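Local coordinates for protein mitochondrial enolase superfamily member 1 (Homo sapiens, PDB 4A35) that catalyses the magnesium-dependent dehydration of L-fuconate to 2-keto-3-deoxy-L-fuconate, a step in the breakdown of L-fucose, at residues G5-L10 / K80-I85. Residues are numbered along the deposited sequence; the frame is centred on the assembly and turned at random.
Sequences GRISRL and KDLKDI
Ile7 N donates to Lys80 O at 2.8 Å and Leu82 N to Gly5 O at 3.0 Å, both nearly straight, a pair of backbone bonds that straddles Arg6 and Asp81 and makes them a single beta bridge. Gly5 O also takes a water hydrogen at 2.7 Å, and that water accepts from Lys83 N, tying the strand's approach to the first turn of helix 82-86. Glycine suits this place because the backbone angles of Gly5 (phi 95°) would jam a CB against the preceding carbonyl O. On the bridged residues, Asp81 OD1 lies above one face of the Arg6 guanidinium, toward its rim, 3.1 Å from NE, with carboxylate and guanidinium planes 60° apart; the salt bridge is therefore one of charge, with no N-H aimed at the oxygen. With CG swung opposite the backbone N (chi1 -167°) and the chain bent at chi3, Arg6 brings NE beside Asp81 while NH1 bonds Asn79 O. With an alanine in place of Asp81, the arginine's charge is likely to be left without this carboxylate mate. The bridge joins the start of strand 7-16, an outer strand of the antiparallel sheet in the enolase-type N-terminal domain, to a short helix, away from the magnesium and substrate sites. Inward, Ile7 CD1 meets Ile85 CD1 at 3.6 Å, the branched chains crossing at about a right angle; Val77 touches both isoleucines, while Leu82 and Ile85 pack on helix 110-131.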
loop_
_atom_site.group_PDB
_atom_site.type_symbol
_atom_site.label_atom_id
_atom_site.label_comp_id
_atom_site.label_asym_id
_atom_site.label_seq_id
_atom_site.Cartn_x
_atom_site.Cartn_y
_atom_site.Cartn_z
ATOM N N GLY A 5 3.612 26.289 -22.417
ATOM C CA GLY A 5 2.442 25.502 -22.734
ATOM C C GLY A 5 1.572 25.095 -21.576
ATOM O O GLY A 5 2.020 24.994 -20.435
ATOM N N ARG A 6 0.297 24.924 -21.900
ATOM C CA ARG A 6 -0.755 24.425 -21.025
ATOM C C ARG A 6 -1.010 22.974 -21.395
ATOM O O ARG A 6 -1.180 22.668 -22.572
ATOM C CB ARG A 6 -2.035 25.272 -21.149
ATOM C CG ARG A 6 -3.017 24.948 -20.021
ATOM C CD ARG A 6 -4.183 25.914 -19.923
ATOM N NE ARG A 6 -3.758 27.291 -19.637
ATOM C CZ ARG A 6 -3.847 27.896 -18.458
ATOM N NH1 ARG A 6 -4.280 27.232 -17.392
ATOM N NH2 ARG A 6 -3.473 29.158 -18.328
ATOM N N ILE A 7 -1.041 22.077 -20.394
ATOM C CA ILE A 7 -1.302 20.664 -20.654
ATOM C C ILE A 7 -2.771 20.574 -21.130
ATOM O O ILE A 7 -3.654 21.055 -20.447
ATOM C CB ILE A 7 -0.973 19.794 -19.418
ATOM C CG1 ILE A 7 0.576 19.735 -19.293
ATOM C CG2 ILE A 7 -1.604 18.390 -19.567
ATOM C CD1 ILE A 7 1.062 19.562 -17.995
ATOM N N SER A 8 -2.983 20.108 -22.364
ATOM C CA SER A 8 -4.291 20.154 -23.003
ATOM C C SER A 8 -4.947 18.802 -23.135
ATOM O O SER A 8 -6.176 18.742 -23.177
ATOM C CB SER A 8 -4.161 20.794 -24.386
ATOM O OG SER A 8 -3.162 20.112 -25.124
ATOM N N ARG A 9 -4.150 17.722 -23.260
ATOM C CA ARG A 9 -4.650 16.353 -23.440
ATOM C C ARG A 9 -3.853 15.347 -22.639
ATOM O O ARG A 9 -2.655 15.519 -22.415
ATOM C CB ARG A 9 -4.610 15.909 -24.927
ATOM C CG ARG A 9 -5.371 16.780 -25.932
ATOM C CD ARG A 9 -4.494 17.115 -27.129
ATOM N NE ARG A 9 -4.651 18.509 -27.563
ATOM C CZ ARG A 9 -3.697 19.238 -28.141
ATOM N NH1 ARG A 9 -2.494 18.722 -28.356
ATOM N NH2 ARG A 9 -3.937 20.495 -28.493
ATOM N N LEU A 10 -4.530 14.281 -22.230
ATOM C CA LEU A 10 -3.896 13.148 -21.563
ATOM C C LEU A 10 -4.551 11.879 -22.120
ATOM O O LEU A 10 -5.785 11.787 -22.177
ATOM C CB LEU A 10 -4.039 13.215 -20.027
ATOM C CG LEU A 10 -3.376 12.054 -19.210
ATOM C CD1 LEU A 10 -2.907 12.537 -17.851
ATOM C CD2 LEU A 10 -4.349 10.807 -19.028
ATOM N N LYS A 80 -3.441 22.709 -16.844
ATOM C CA LYS A 80 -2.411 23.322 -16.010
ATOM C C LYS A 80 -1.260 23.793 -16.878
ATOM O O LYS A 80 -0.848 23.054 -17.777
ATOM C CB LYS A 80 -1.878 22.311 -14.968
ATOM C CG LYS A 80 -2.514 22.409 -13.587
ATOM C CD LYS A 80 -3.921 21.859 -13.574
ATOM C CE LYS A 80 -4.731 22.265 -12.378
ATOM N NZ LYS A 80 -6.138 21.821 -12.538
ATOM N N ASP A 81 -0.711 24.988 -16.586
ATOM C CA ASP A 81 0.503 25.490 -17.260
ATOM C C ASP A 81 1.681 24.674 -16.733
ATOM O O ASP A 81 1.811 24.530 -15.512
ATOM C CB ASP A 81 0.733 26.980 -16.972
ATOM C CG ASP A 81 -0.218 27.885 -17.739
ATOM O OD1 ASP A 81 -0.726 27.447 -18.810
ATOM O OD2 ASP A 81 -0.450 29.029 -17.278
ATOM N N LEU A 82 2.512 24.132 -17.619
ATOM C CA LEU A 82 3.672 23.328 -17.198
ATOM C C LEU A 82 4.621 24.143 -16.290
ATOM O O LEU A 82 5.178 23.582 -15.343
ATOM C CB LEU A 82 4.427 22.764 -18.416
ATOM C CG LEU A 82 5.621 21.826 -18.104
ATOM C CD1 LEU A 82 5.188 20.609 -17.220
ATOM C CD2 LEU A 82 6.288 21.385 -19.363
ATOM N N LYS A 83 4.739 25.477 -16.539
ATOM C CA LYS A 83 5.560 26.387 -15.738
ATOM C C LYS A 83 5.135 26.368 -14.255
ATOM O O LYS A 83 5.993 26.363 -13.368
ATOM C CB LYS A 83 5.453 27.826 -16.291
ATOM C CG LYS A 83 6.454 28.785 -15.694
ATOM N N ASP A 84 3.806 26.293 -14.016
ATOM C CA ASP A 84 3.179 26.285 -12.696
ATOM C C ASP A 84 3.428 24.986 -11.956
ATOM O O ASP A 84 3.525 25.012 -10.728
ATOM C CB ASP A 84 1.662 26.537 -12.818
ATOM C CG ASP A 84 1.299 27.987 -13.136
ATOM O OD1 ASP A 84 2.174 28.870 -12.989
ATOM O OD2 ASP A 84 0.129 28.240 -13.465
ATOM N N ILE A 85 3.478 23.862 -12.693
ATOM C CA ILE A 85 3.765 22.536 -12.133
ATOM C C ILE A 85 5.242 22.494 -11.720
ATOM O O ILE A 85 5.534 22.291 -10.552
ATOM C CB ILE A 85 3.428 21.385 -13.134
ATOM C CG1 ILE A 85 1.903 21.314 -13.425
ATOM C CG2 ILE A 85 3.986 20.031 -12.585
ATOM C CD1 ILE A 85 1.486 20.318 -14.545
HETATM O O HOH W 1 3.805 26.567 -19.076
#